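Local coordinates for protein gamma-resorcylate decarboxylase (Polaromonas, PDB 4QRO) that probably catalyses the manganese-dependent, non-oxidative decarboxylation of gamma-resorcylate (2,6-dihydroxybenzoate) to resorcinol, as a member of the amidohydrolase superfamily, at residues E14-D19 / L57-P62; A68-A73 / S131-S136; F265-L270 / N302-E307. All coordinates share one frame; numbering follows the deposited sequence.

Contact 1 of 3, residues E14-D19 / L57-P62; sequences EETLMD and LSLNAP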
ATOM      1  N   GLU A  14       6.835 -28.163 -15.682  1.00 44.75           N
ATOM      2  CA  GLU A  14       5.478 -28.676 -15.976  1.00 47.33           C
ATOM      3  C   GLU A  14       4.701 -28.873 -14.670  1.00 30.45           C
ATOM      4  O   GLU A  14       3.516 -28.599 -14.580  1.00 41.61           O
ATOM      5  CB  GLU A  14       5.525 -29.974 -16.802  1.00 51.40           C
ATOM      6  CG  GLU A  14       5.762 -29.754 -18.306  1.00 44.69           C
ATOM      7  CD  GLU A  14       4.607 -29.033 -19.023  1.00 40.03           C
ATOM      8  OE1 GLU A  14       3.499 -28.923 -18.451  1.00 62.20           O
ATOM      9  OE2 GLU A  14       4.799 -28.578 -20.180  1.00 53.44           O
ATOM     10  N   GLU A  15       5.422 -29.306 -13.643  1.00 40.43           N
ATOM     11  CA  GLU A  15       4.873 -29.495 -12.309  1.00 34.96           C
ATOM     12  C   GLU A  15       4.255 -28.218 -11.721  1.00 44.53           C
ATOM     13  O   GLU A  15       3.234 -28.301 -11.055  1.00 49.12           O
ATOM     14  CB  GLU A  15       5.980 -30.015 -11.406  1.00 42.05           C
ATOM     15  CG  GLU A  15       5.498 -30.452 -10.036  1.00 49.72           C
ATOM     16  CD  GLU A  15       6.590 -31.119  -9.221  1.00 59.70           C
ATOM     17  OE1 GLU A  15       6.247 -31.678  -8.163  1.00 40.87           O
ATOM     18  OE2 GLU A  15       7.781 -31.085  -9.622  1.00 43.50           O
ATOM     19  N   THR A  16       4.863 -27.046 -11.965  1.00 35.77           N
ATOM     20  CA  THR A  16       4.392 -25.797 -11.324  1.00 43.22           C
ATOM     21  C   THR A  16       3.685 -24.868 -12.285  1.00 32.32           C
ATOM     22  O   THR A  16       3.162 -23.830 -11.878  1.00 36.19           O
ATOM     23  CB  THR A  16       5.559 -24.983 -10.713  1.00 36.37           C
ATOM     24  OG1 THR A  16       6.429 -24.524 -11.765  1.00 35.54           O
ATOM     25  CG2 THR A  16       6.331 -25.816  -9.712  1.00 45.83           C
ATOM     26  N   LEU A  17       3.664 -25.235 -13.561  1.00 31.77           N
ATOM     27  CA  LEU A  17       3.155 -24.363 -14.617  1.00 32.40           C
ATOM     28  C   LEU A  17       1.759 -23.819 -14.388  1.00 40.65           C
ATOM     29  O   LEU A  17       1.493 -22.613 -14.578  1.00 36.15           O
ATOM     30  CB  LEU A  17       3.198 -25.120 -15.942  1.00 42.90           C
ATOM     31  CG  LEU A  17       2.735 -24.394 -17.197  1.00 34.81           C
ATOM     32  CD1 LEU A  17       3.628 -23.197 -17.504  1.00 40.45           C
ATOM     33  CD2 LEU A  17       2.680 -25.374 -18.382  1.00 33.63           C
ATOM     34  N   MET A  18       0.854 -24.699 -13.980  1.00 39.99           N
ATOM     35  CA  MET A  18      -0.556 -24.320 -13.878  1.00 42.31           C
ATOM     36  C   MET A  18      -0.806 -23.298 -12.763  1.00 34.98           C
ATOM     37  O   MET A  18      -1.849 -22.641 -12.746  1.00 37.91           O
ATOM     38  CB  MET A  18      -1.455 -25.574 -13.758  1.00 41.18           C
ATOM     39  CG  MET A  18      -1.372 -26.481 -14.991  1.00 49.36           C
ATOM     40  SD  MET A  18      -1.387 -25.587 -16.582  1.00 52.94           S
ATOM     41  CE  MET A  18      -3.106 -25.038 -16.519  1.00 44.07           C
ATOM     42  N   ASP A  19       0.160 -23.103 -11.865  1.00 31.97           N
ATOM     43  CA  ASP A  19       0.025 -22.031 -10.870  1.00 38.02           C
ATOM     44  C   ASP A  19      -0.103 -20.635 -11.482  1.00 49.79           C
ATOM     45  O   ASP A  19      -0.717 -19.754 -10.877  1.00 39.35           O
ATOM     46  CB  ASP A  19       1.201 -22.063  -9.915  1.00 36.68           C
ATOM     47  CG  ASP A  19       1.037 -23.096  -8.845  1.00 45.05           C
ATOM     48  OD1 ASP A  19       0.135 -23.952  -8.959  1.00 50.58           O
ATOM     49  OD2 ASP A  19       1.815 -23.042  -7.882  1.00 46.85           O
ATOM     50  N   LEU A  57      17.378 -16.358 -12.129  1.00 30.21           N
ATOM     51  CA  LEU A  57      16.122 -17.008 -12.454  1.00 36.56           C
ATOM     52  C   LEU A  57      15.423 -17.509 -11.201  1.00 36.41           C
ATOM     53  O   LEU A  57      16.070 -17.909 -10.242  1.00 32.09           O
ATOM     54  CB  LEU A  57      16.384 -18.187 -13.408  1.00 32.65           C
ATOM     55  CG  LEU A  57      16.944 -17.886 -14.802  1.00 30.17           C
ATOM     56  CD1 LEU A  57      17.275 -19.196 -15.498  1.00 39.91           C
ATOM     57  CD2 LEU A  57      15.970 -17.054 -15.630  1.00 33.72           C
ATOM     58  N   SER A  58      14.096 -17.483 -11.212  1.00 31.56           N
ATOM     59  CA  SER A  58      13.309 -18.044 -10.108  1.00 34.67           C
ATOM     60  C   SER A  58      12.041 -18.715 -10.609  1.00 33.04           C
ATOM     61  O   SER A  58      11.408 -18.266 -11.576  1.00 34.21           O
ATOM     62  CB  SER A  58      12.913 -16.944  -9.078  1.00 33.37           C
ATOM     63  OG  SER A  58      12.091 -15.946  -9.693  1.00 34.06           O
ATOM     64  N   LEU A  59      11.637 -19.742  -9.869  1.00 31.37           N
ATOM     65  CA  LEU A  59      10.411 -20.471 -10.102  1.00 30.77           C
ATOM     66  C   LEU A  59       9.211 -19.536  -9.934  1.00 35.75           C
ATOM     67  O   LEU A  59       9.274 -18.517  -9.232  1.00 38.76           O
ATOM     68  CB  LEU A  59      10.339 -21.637  -9.097  1.00 34.23           C
ATOM     69  CG  LEU A  59       9.328 -22.775  -9.253  1.00 31.88           C
ATOM     70  CD1 LEU A  59       9.565 -23.481 -10.566  1.00 34.33           C
ATOM     71  CD2 LEU A  59       9.440 -23.748  -8.090  1.00 30.45           C
ATOM     72  N   ASN A  60       8.126 -19.885 -10.605  1.00 34.86           N
ATOM     73  CA  ASN A  60       6.911 -19.078 -10.616  1.00 27.99           C
ATOM     74  C   ASN A  60       6.126 -19.202  -9.289  1.00 34.83           C
ATOM     75  O   ASN A  60       6.592 -19.850  -8.357  1.00 40.35           O
ATOM     76  CB  ASN A  60       6.057 -19.405 -11.846  1.00 32.64           C
ATOM     77  CG  ASN A  60       5.510 -20.806 -11.839  1.00 37.26           C
ATOM     78  OD1 ASN A  60       6.193 -21.760 -11.448  1.00 34.21           O
ATOM     79  ND2 ASN A  60       4.287 -20.953 -12.346  1.00 34.30           N
ATOM     80  N   ALA A  61       4.988 -18.518  -9.191  1.00 38.71           N
ATOM     81  CA  ALA A  61       4.294 -18.326  -7.902  1.00 39.52           C
ATOM     82  C   ALA A  61       2.894 -18.931  -7.960  1.00 35.53           C
ATOM     83  O   ALA A  61       2.313 -18.999  -9.037  1.00 36.98           O
ATOM     84  CB  ALA A  61       4.198 -16.845  -7.590  1.00 41.20           C
ATOM     85  N   PRO A  62       2.351 -19.392  -6.813  1.00 34.51           N
ATOM     86  CA  PRO A  62       3.004 -19.541  -5.496  1.00 38.89           C
ATOM     87  C   PRO A  62       3.931 -20.750  -5.437  1.00 30.75           C
ATOM     88  O   PRO A  62       4.777 -20.855  -4.530  1.00 34.03           O
ATOM     89  CB  PRO A  62       1.829 -19.700  -4.527  1.00 39.47           C
ATOM     90  CG  PRO A  62       0.642 -20.063  -5.352  1.00 43.57           C
ATOM     91  CD  PRO A  62       0.917 -19.735  -6.781  1.00 41.73           C
TER
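Thr16 and Asn60 illustrate how one primary amide can clasp both the side chain and the backbone of a single residue. The Thr16 hydroxyl gives its proton to the amide oxygen, OG1 lying 2.8 Å from Asn60 OD1, while Asn60 ND2 donates to the Thr16 carbonyl oxygen at 3.1 Å in a fairly straight bond (161°). The second bond stays nearly within the plane of the amide, yet ND2 stands above the plane of the Thr16 carbonyl. That oxygen is taken from its opposite face by Asp19 N, which closes the turn from Thr16 to Asp19. The Asn60 chi1 of 66° turns the amide onto Thr16, and the two side chains run antiparallel, alongside each other.

This buried half is the tight one. Leu59 reaches tip to tip with Thr16, its CD1 3.5 Å from Thr16 OG1, and both leucine methyls lie near Thr16 CG2. The other half, toward the partly exposed Asp19 and Pro62, is held by contact alone: Asp19 CB rests 3.4 Å from the Ala61 carbonyl oxygen, and Asp19 OD2, which takes a weak hydrogen bond from Ala63 N, comes within 3.6 Å of Pro62 CD, on the ring that follows a cis peptide bond.

Thr16 OG1 also accepts from Thr13 N, and Asn60 ND2 has a further partner in Ser20 OG. With both amide ends engaged, oxygen and nitrogen are told apart and the rotation of Asn60 is held; the short helix 14-17 is thereby tied to the end of strand 52-59, just before Ala61, whose side chain lies about 5 Å from the bound 2-nitroresorcinol.

Contact 2 of 3, residues A68-A73 / S131-S136; sequences ADSTRA and SQDNRS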
ATOM      1  N   ALA A  68       0.901 -27.956   0.607  1.00 40.87           N
ATOM      2  CA  ALA A  68       0.566 -27.999   2.029  1.00 39.06           C
ATOM      3  C   ALA A  68       1.161 -29.194   2.752  1.00 40.05           C
ATOM      4  O   ALA A  68       1.304 -29.176   3.970  1.00 38.65           O
ATOM      5  CB  ALA A  68      -0.920 -27.956   2.202  1.00 32.43           C
ATOM      6  N   ASP A  69       1.542 -30.225   2.015  1.00 39.11           N
ATOM      7  CA  ASP A  69       2.250 -31.340   2.627  1.00 35.25           C
ATOM      8  C   ASP A  69       3.743 -31.041   2.547  1.00 38.14           C
ATOM      9  O   ASP A  69       4.318 -31.092   1.462  1.00 36.81           O
ATOM     10  CB  ASP A  69       1.910 -32.622   1.863  1.00 41.12           C
ATOM     11  CG  ASP A  69       2.660 -33.843   2.372  1.00 39.11           C
ATOM     12  OD1 ASP A  69       3.575 -33.721   3.200  1.00 40.47           O
ATOM     13  OD2 ASP A  69       2.300 -34.951   1.934  1.00 45.54           O
ATOM     14  N   SER A  70       4.365 -30.746   3.689  1.00 37.45           N
ATOM     15  CA  SER A  70       5.763 -30.264   3.712  1.00 38.45           C
ATOM     16  C   SER A  70       6.773 -31.294   3.154  1.00 42.49           C
ATOM     17  O   SER A  70       7.807 -30.914   2.597  1.00 34.64           O
ATOM     18  CB  SER A  70       6.149 -29.845   5.135  1.00 43.43           C
ATOM     19  OG  SER A  70       6.163 -30.944   6.022  1.00 40.30           O
ATOM     20  N   THR A  71       6.474 -32.592   3.273  1.00 35.94           N
ATOM     21  CA  THR A  71       7.294 -33.613   2.604  1.00 41.00           C
ATOM     22  C   THR A  71       7.255 -33.458   1.079  1.00 35.50           C
ATOM     23  O   THR A  71       8.299 -33.513   0.418  1.00 38.21           O
ATOM     24  CB  THR A  71       6.855 -35.034   3.015  1.00 46.17           C
ATOM     25  OG1 THR A  71       7.095 -35.191   4.419  1.00 38.54           O
ATOM     26  CG2 THR A  71       7.630 -36.116   2.232  1.00 47.87           C
ATOM     27  N   ARG A  72       6.062 -33.229   0.532  1.00 34.33           N
ATOM     28  CA  ARG A  72       5.910 -32.979  -0.898  1.00 29.90           C
ATOM     29  C   ARG A  72       6.519 -31.635  -1.333  1.00 52.44           C
ATOM     30  O   ARG A  72       7.095 -31.541  -2.417  1.00 39.56           O
ATOM     31  CB  ARG A  72       4.463 -33.049  -1.334  1.00 37.01           C
ATOM     32  CG  ARG A  72       3.908 -34.456  -1.241  1.00 75.96           C
ATOM     33  CD  ARG A  72       2.455 -34.502  -1.668  1.00 68.50           C
ATOM     34  NE  ARG A  72       2.014 -35.879  -1.859  1.00136.55           N
ATOM     35  CZ  ARG A  72       2.331 -36.636  -2.908  1.00132.57           C
ATOM     36  NH1 ARG A  72       3.097 -36.168  -3.892  1.00 91.64           N
ATOM     37  NH2 ARG A  72       1.876 -37.880  -2.975  1.00 73.89           N
ATOM     38  N   ALA A  73       6.387 -30.605  -0.500  1.00 43.39           N
ATOM     39  CA  ALA A  73       6.989 -29.283  -0.800  1.00 34.16           C
ATOM     40  C   ALA A  73       8.479 -29.408  -0.980  1.00 34.28           C
ATOM     41  O   ALA A  73       9.056 -28.880  -1.926  1.00 35.82           O
ATOM     42  CB  ALA A  73       6.665 -28.295   0.304  1.00 35.48           C
ATOM     43  N   SER A 131       3.517 -19.366   3.630  1.00 34.55           N
ATOM     44  CA  SER A 131       3.338 -20.770   3.275  1.00 35.13           C
ATOM     45  C   SER A 131       2.053 -21.369   3.850  1.00 30.74           C
ATOM     46  O   SER A 131       1.570 -20.986   4.934  1.00 32.47           O
ATOM     47  CB  SER A 131       4.532 -21.586   3.762  1.00 31.87           C
ATOM     48  OG  SER A 131       5.686 -21.209   3.082  1.00 36.60           O
ATOM     49  N   GLN A 132       1.521 -22.314   3.100  1.00 32.31           N
ATOM     50  CA  GLN A 132       0.427 -23.164   3.535  1.00 32.44           C
ATOM     51  C   GLN A 132       1.059 -24.469   4.006  1.00 36.23           C
ATOM     52  O   GLN A 132       1.882 -25.036   3.301  1.00 31.65           O
ATOM     53  CB  GLN A 132      -0.532 -23.422   2.377  1.00 36.28           C
ATOM     54  CG  GLN A 132      -1.329 -22.194   1.928  1.00 38.44           C
ATOM     55  CD  GLN A 132      -2.105 -22.437   0.644  1.00 32.37           C
ATOM     56  OE1 GLN A 132      -1.577 -22.284  -0.435  1.00 39.64           O
ATOM     57  NE2 GLN A 132      -3.368 -22.832   0.767  1.00 43.03           N
ATOM     58  N   ASP A 133       0.688 -24.920   5.198  1.00 36.93           N
ATOM     59  CA  ASP A 133       1.139 -26.207   5.734  1.00 33.33           C
ATOM     60  C   ASP A 133      -0.085 -26.816   6.377  1.00 38.18           C
ATOM     61  O   ASP A 133      -0.752 -26.166   7.201  1.00 36.21           O
ATOM     62  CB  ASP A 133       2.270 -26.025   6.761  1.00 30.39           C
ATOM     63  CG  ASP A 133       2.865 -27.369   7.268  1.00 61.58           C
ATOM     64  OD1 ASP A 133       2.159 -28.392   7.516  1.00 40.86           O
ATOM     65  OD2 ASP A 133       4.088 -27.393   7.448  1.00 51.82           O
ATOM     66  N   ASN A 134      -0.412 -28.039   5.956  1.00 37.62           N
ATOM     67  CA  ASN A 134      -1.547 -28.787   6.533  1.00 35.23           C
ATOM     68  C   ASN A 134      -1.524 -28.879   8.047  1.00 33.73           C
ATOM     69  O   ASN A 134      -2.571 -28.957   8.670  1.00 34.18           O
ATOM     70  CB  ASN A 134      -1.636 -30.219   5.917  1.00 36.79           C
ATOM     71  CG  ASN A 134      -2.220 -30.220   4.519  1.00 35.90           C
ATOM     72  OD1 ASN A 134      -3.099 -29.416   4.203  1.00 37.32           O
ATOM     73  ND2 ASN A 134      -1.737 -31.114   3.671  1.00 34.55           N
ATOM     74  N   ARG A 135      -0.325 -28.866   8.645  1.00 34.17           N
ATOM     75  CA  ARG A 135      -0.181 -28.928  10.103  1.00 30.68           C
ATOM     76  C   ARG A 135      -0.590 -27.652  10.839  1.00 29.68           C
ATOM     77  O   ARG A 135      -0.763 -27.670  12.047  1.00 35.56           O
ATOM     78  CB  ARG A 135       1.260 -29.240  10.475  1.00 34.76           C
ATOM     79  CG  ARG A 135       1.747 -30.612   9.980  1.00 41.30           C
ATOM     80  CD  ARG A 135       3.236 -30.773  10.226  1.00 38.88           C
ATOM     81  NE  ARG A 135       3.998 -29.737   9.523  1.00 39.80           N
ATOM     82  CZ  ARG A 135       5.319 -29.568   9.596  1.00 49.94           C
ATOM     83  NH1 ARG A 135       6.073 -30.368  10.335  1.00 45.51           N
ATOM     84  NH2 ARG A 135       5.898 -28.596   8.908  1.00 54.93           N
ATOM     85  N   SER A 136      -0.700 -26.546  10.115  1.00 34.30           N
ATOM     86  CA  SER A 136      -1.039 -25.266  10.710  1.00 38.13           C
ATOM     87  C   SER A 136      -2.406 -24.756  10.239  1.00 35.09           C
ATOM     88  O   SER A 136      -2.676 -24.623   9.035  1.00 33.29           O
ATOM     89  CB  SER A 136       0.047 -24.237  10.368  1.00 38.82           C
ATOM     90  OG  SER A 136      -0.237 -22.972  10.960  1.00 39.90           O
TER
HETATM   91  O   HOH W   1       3.284 -30.892   6.534  1.00 43.62           O
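Asn134 has CG beside its own backbone N (chi1 -77°), which lays the amide against the Ala68 methyl, with Asn134 OD1 3.3 Å from Ala68 CB. In Asp133 the carboxylate carbon is trans to the backbone N (chi1 -175°), and the carboxylate turns back to hold Arg135, whose guanidinium meets Ser70.

The one direct hydrogen bond between the segments belongs to the backbone: Asn134 N donates to Ala68 O at 2.9 Å, almost straight. It is flanked by two CA-H...O contacts, from Ala68 CA to the Gln132 backbone oxygen O and from Asp133 CA to Ala68 O, so the two backbones touch over a few atoms of Ala68 and residues 132-134. Residues 133-136 are organised by Asp133. Its OD1 accepts from Arg135 N, making an Asx turn inside the type I turn 133-136, and from Arg135 NE on the same face. The guanidinium lies side-on to the carboxylate and completes the grip with Arg135 NH2, 2.6 Å from Asp133 OD2. One face of this fixed guanidinium is approached by the Ser70 hydroxyl, whose OG is 3.7 Å from Arg135 NH2 and offset toward the rim. A water extends the link, accepting from Ser70 N and donating to Asp133 OD1, so the carboxylate reaches the first turn of the helix through solvent.

The Gln132 side chain leads away to Arg166, while its carbonyl oxygen receives Gln104 NE2. At this surface site, the start of helix 70-90, preceded by the N-cap residue Asp69, is joined to the long loop running from strand 125-128 to helix 148-157.

Contact 3 of 3, residues F265-L270 / N302-E307; sequences FRTQTL and NTSISE. With GOL (glycerol), chain J.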
ATOM      1  N   PHE A 265       7.233   0.354 -13.847  1.00 28.16           N
ATOM      2  CA  PHE A 265       8.041   1.153 -14.771  1.00 28.34           C
ATOM      3  C   PHE A 265       7.503   2.584 -14.809  1.00 28.74           C
ATOM      4  O   PHE A 265       6.944   3.037 -15.834  1.00 29.30           O
ATOM      5  CB  PHE A 265       7.999   0.529 -16.152  1.00 27.52           C
ATOM      6  CG  PHE A 265       8.220  -0.975 -16.154  1.00 27.01           C
ATOM      7  CD1 PHE A 265       9.241  -1.548 -15.396  1.00 32.48           C
ATOM      8  CD2 PHE A 265       7.394  -1.807 -16.906  1.00 30.29           C
ATOM      9  CE1 PHE A 265       9.440  -2.918 -15.390  1.00 31.55           C
ATOM     10  CE2 PHE A 265       7.591  -3.191 -16.912  1.00 34.73           C
ATOM     11  CZ  PHE A 265       8.603  -3.744 -16.154  1.00 29.31           C
ATOM     12  N   ARG A 266       7.695   3.255 -13.675  1.00 29.62           N
ATOM     13  CA  ARG A 266       7.095   4.559 -13.405  1.00 29.53           C
ATOM     14  C   ARG A 266       8.160   5.457 -12.763  1.00 27.50           C
ATOM     15  O   ARG A 266       8.645   5.207 -11.630  1.00 28.59           O
ATOM     16  CB  ARG A 266       5.887   4.393 -12.495  1.00 26.48           C
ATOM     17  CG  ARG A 266       5.089   5.686 -12.277  1.00 29.24           C
ATOM     18  CD  ARG A 266       4.598   6.266 -13.580  1.00 30.61           C
ATOM     19  NE  ARG A 266       3.558   7.282 -13.398  1.00 29.66           N
ATOM     20  CZ  ARG A 266       2.871   7.823 -14.393  1.00 34.62           C
ATOM     21  NH1 ARG A 266       3.141   7.455 -15.641  1.00 32.26           N
ATOM     22  NH2 ARG A 266       1.918   8.751 -14.145  1.00 30.86           N
ATOM     23  N   THR A 267       8.545   6.491 -13.500  1.00 26.54           N
ATOM     24  CA  THR A 267       9.620   7.370 -13.094  1.00 23.24           C
ATOM     25  C   THR A 267       9.310   8.080 -11.781  1.00 32.47           C
ATOM     26  O   THR A 267      10.165   8.133 -10.898  1.00 29.53           O
ATOM     27  CB  THR A 267       9.952   8.368 -14.217  1.00 34.43           C
ATOM     28  OG1 THR A 267      10.472   7.642 -15.332  1.00 31.91           O
ATOM     29  CG2 THR A 267      10.967   9.402 -13.786  1.00 37.23           C
ATOM     30  N   GLN A 268       8.097   8.614 -11.632  1.00 30.65           N
ATOM     31  CA  GLN A 268       7.754   9.268 -10.344  1.00 30.06           C
ATOM     32  C   GLN A 268       7.988   8.344  -9.145  1.00 28.65           C
ATOM     33  O   GLN A 268       8.477   8.767  -8.093  1.00 31.91           O
ATOM     34  CB  GLN A 268       6.294   9.738 -10.344  1.00 30.64           C
ATOM     35  CG  GLN A 268       5.994  10.860 -11.310  1.00 32.69           C
ATOM     36  CD  GLN A 268       5.466  10.389 -12.645  1.00 34.07           C
ATOM     37  OE1 GLN A 268       5.970   9.423 -13.241  1.00 30.72           O
ATOM     38  NE2 GLN A 268       4.476  11.103 -13.156  1.00 28.20           N
ATOM     39  N   THR A 269       7.603   7.080  -9.297  1.00 28.40           N
ATOM     40  CA  THR A 269       7.732   6.080  -8.224  1.00 29.89           C
ATOM     41  C   THR A 269       9.193   5.772  -7.946  1.00 29.49           C
ATOM     42  O   THR A 269       9.587   5.691  -6.790  1.00 28.05           O
ATOM     43  CB  THR A 269       6.979   4.806  -8.628  1.00 31.06           C
ATOM     44  OG1 THR A 269       5.624   5.172  -8.902  1.00 29.34           O
ATOM     45  CG2 THR A 269       6.986   3.735  -7.580  1.00 26.20           C
ATOM     46  N   LEU A 270       9.979   5.563  -8.998  1.00 25.23           N
ATOM     47  CA  LEU A 270      11.431   5.420  -8.863  1.00 31.27           C
ATOM     48  C   LEU A 270      12.074   6.604  -8.126  1.00 32.55           C
ATOM     49  O   LEU A 270      12.883   6.403  -7.231  1.00 29.03           O
ATOM     50  CB  LEU A 270      12.092   5.277 -10.246  1.00 29.83           C
ATOM     51  CG  LEU A 270      13.631   5.204 -10.224  1.00 28.50           C
ATOM     52  CD1 LEU A 270      14.093   3.997  -9.403  1.00 31.65           C
ATOM     53  CD2 LEU A 270      14.194   5.158 -11.644  1.00 28.08           C
ATOM     54  N   ASN A 302      15.743   5.273 -20.303  1.00 31.86           N
ATOM     55  CA  ASN A 302      15.467   6.702 -20.415  1.00 35.25           C
ATOM     56  C   ASN A 302      14.872   7.345 -19.181  1.00 30.39           C
ATOM     57  O   ASN A 302      14.519   8.539 -19.235  1.00 35.01           O
ATOM     58  CB  ASN A 302      14.476   6.921 -21.578  1.00 35.47           C
ATOM     59  CG  ASN A 302      15.086   6.586 -22.932  1.00 51.89           C
ATOM     60  OD1 ASN A 302      16.206   6.984 -23.238  1.00 56.63           O
ATOM     61  ND2 ASN A 302      14.360   5.832 -23.734  1.00 56.32           N
ATOM     62  N   THR A 303      14.692   6.600 -18.094  1.00 30.42           N
ATOM     63  CA  THR A 303      14.106   7.216 -16.881  1.00 27.34           C
ATOM     64  C   THR A 303      15.033   8.347 -16.355  1.00 30.41           C
ATOM     65  O   THR A 303      16.250   8.353 -16.573  1.00 31.27           O
ATOM     66  CB  THR A 303      13.748   6.189 -15.821  1.00 30.31           C
ATOM     67  OG1 THR A 303      12.983   6.815 -14.775  1.00 31.70           O
ATOM     68  CG2 THR A 303      15.027   5.526 -15.270  1.00 28.83           C
ATOM     69  N   SER A 304      14.421   9.322 -15.689  1.00 30.32           N
ATOM     70  CA  SER A 304      15.063  10.609 -15.393  1.00 30.06           C
ATOM     71  C   SER A 304      15.941  10.594 -14.152  1.00 31.17           C
ATOM     72  O   SER A 304      15.607  11.189 -13.120  1.00 31.04           O
ATOM     73  CB  SER A 304      13.963  11.667 -15.276  1.00 34.48           C
ATOM     74  OG  SER A 304      13.252  11.674 -16.505  1.00 35.74           O
ATOM     75  N   ILE A 305      17.090   9.919 -14.272  1.00 29.85           N
ATOM     76  CA  ILE A 305      18.035   9.821 -13.178  1.00 30.28           C
ATOM     77  C   ILE A 305      19.419  10.113 -13.755  1.00 28.01           C
ATOM     78  O   ILE A 305      19.563  10.288 -14.946  1.00 27.32           O
ATOM     79  CB  ILE A 305      17.985   8.430 -12.494  1.00 36.13           C
ATOM     80  CG1 ILE A 305      18.282   7.290 -13.483  1.00 36.14           C
ATOM     81  CG2 ILE A 305      16.618   8.220 -11.853  1.00 33.52           C
ATOM     82  CD1 ILE A 305      18.296   5.896 -12.842  1.00 31.27           C
ATOM     83  N   SER A 306      20.430  10.196 -12.900  1.00 29.61           N
ATOM     84  CA  SER A 306      21.793  10.429 -13.354  1.00 30.42           C
ATOM     85  C   SER A 306      22.333   9.179 -14.027  1.00 36.76           C
ATOM     86  O   SER A 306      21.925   8.064 -13.714  1.00 31.27           O
ATOM     87  CB  SER A 306      22.710  10.770 -12.160  1.00 30.22           C
ATOM     88  OG  SER A 306      22.859   9.656 -11.269  1.00 33.23           O
ATOM     89  N   GLU A 307      23.263   9.370 -14.941  1.00 32.86           N
ATOM     90  CA  GLU A 307      23.914   8.234 -15.602  1.00 36.06           C
ATOM     91  C   GLU A 307      24.648   7.359 -14.579  1.00 33.44           C
ATOM     92  O   GLU A 307      24.641   6.138 -14.720  1.00 38.51           O
ATOM     93  CB  GLU A 307      24.838   8.686 -16.743  1.00 50.99           C
ATOM     94  CG  GLU A 307      24.118   9.322 -17.949  1.00 59.38           C
ATOM     95  CD  GLU A 307      22.811   8.634 -18.375  1.00164.88           C
ATOM     96  OE1 GLU A 307      22.788   7.407 -18.610  1.00 40.16           O
ATOM     97  OE2 GLU A 307      21.775   9.324 -18.508  1.00 54.57           O
TER
HETATM   98  C1  GOL J 402       9.648   8.810 -17.925  0.50 25.37           C
HETATM   99  O1  GOL J 402       9.370   7.461 -18.394  0.50 32.74           O
HETATM  100  C2  GOL J 402      10.986   9.340 -18.434  0.50 84.13           C
HETATM  101  O2  GOL J 402      11.765   9.700 -17.292  0.50 46.91           O
HETATM  102  C3  GOL J 402      10.830  10.561 -19.342  0.50 64.00           C
HETATM  103  O3  GOL J 402      11.033  11.768 -18.592  0.50 42.51           O
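Thr267 and Thr303 mark the closest approach of two dissimilar backbones, their CA atoms 5.9 Å apart. Segment 265-270 enters helix 267-276 after Arg266 at the N-cap, with Leu270 N already bonded to Arg266 O. Segment 302-307 is irregular: Ser304 sits at the centre of an inverse gamma turn, closed by Ile305 N on Thr303 O, and the chain then passes to Ser306, the N-cap of helix 307-321. A helix start thus faces a bend between two helices.

The central link is a short hydrogen bond between hydroxyls, Thr267 OG1 to Thr303 OG1 at 2.7 Å. Thr303 points its OG1 opposite its backbone N (chi1 -170°), out to the helix. Thr267 OG1 also accepts from Trp299 NE1 of helix 293-302. Thr267 CG2 turns to Ser304, 4.0 Å from Ser304 CB. One helical turn further on, Leu270 supplies the apolar half: its CD2 lies 3.7 Å from Thr303 CG2 and 3.9 Å from Ile305 CG2, so a single methyl serves Thr303 and Ile305, at the two ends of the bend. A glycerol, probably from the crystallisation liquor, bridges the segments; its O2 is hydrogen-bonded to Ser304 OG at 2.6 Å and to Thr267 OG1 at 3.1 Å.

Arg266, Gln268 and Thr269 make bonds to the second subunit, Arg266 forming a salt bridge with Glu276 of that chain. The chemistry therefore divides this helix start between two tasks: Thr267 and Leu270 join it to the 303-305 bend through a hydroxyl pair and a methyl cluster, while the residues between and before them form part of the dimer interface.

Overall arrangement
The three contacts follow one another along the chain, each closing before the next opens, within one amidohydrolase-type (beta/alpha)8 barrel. Contacts 1 and 2 are neighbours, their centres about 17 Å apart and their nearest atoms about 6 Å apart; barrel strand 52-59, used by contact 1, leads on to helix 70-90 of contact 2, which meets the loop after barrel strand 125-128. Contact 3, among helices 267-276, 293-302 and 307-321, lies across the middle of the chain from contact 2, about 41 Å from it and about 30 Å from contact 1, centre to centre. Contact 1 thus lies near the ligand pocket, contact 2 at the surface, and contact 3 beside the subunit interface.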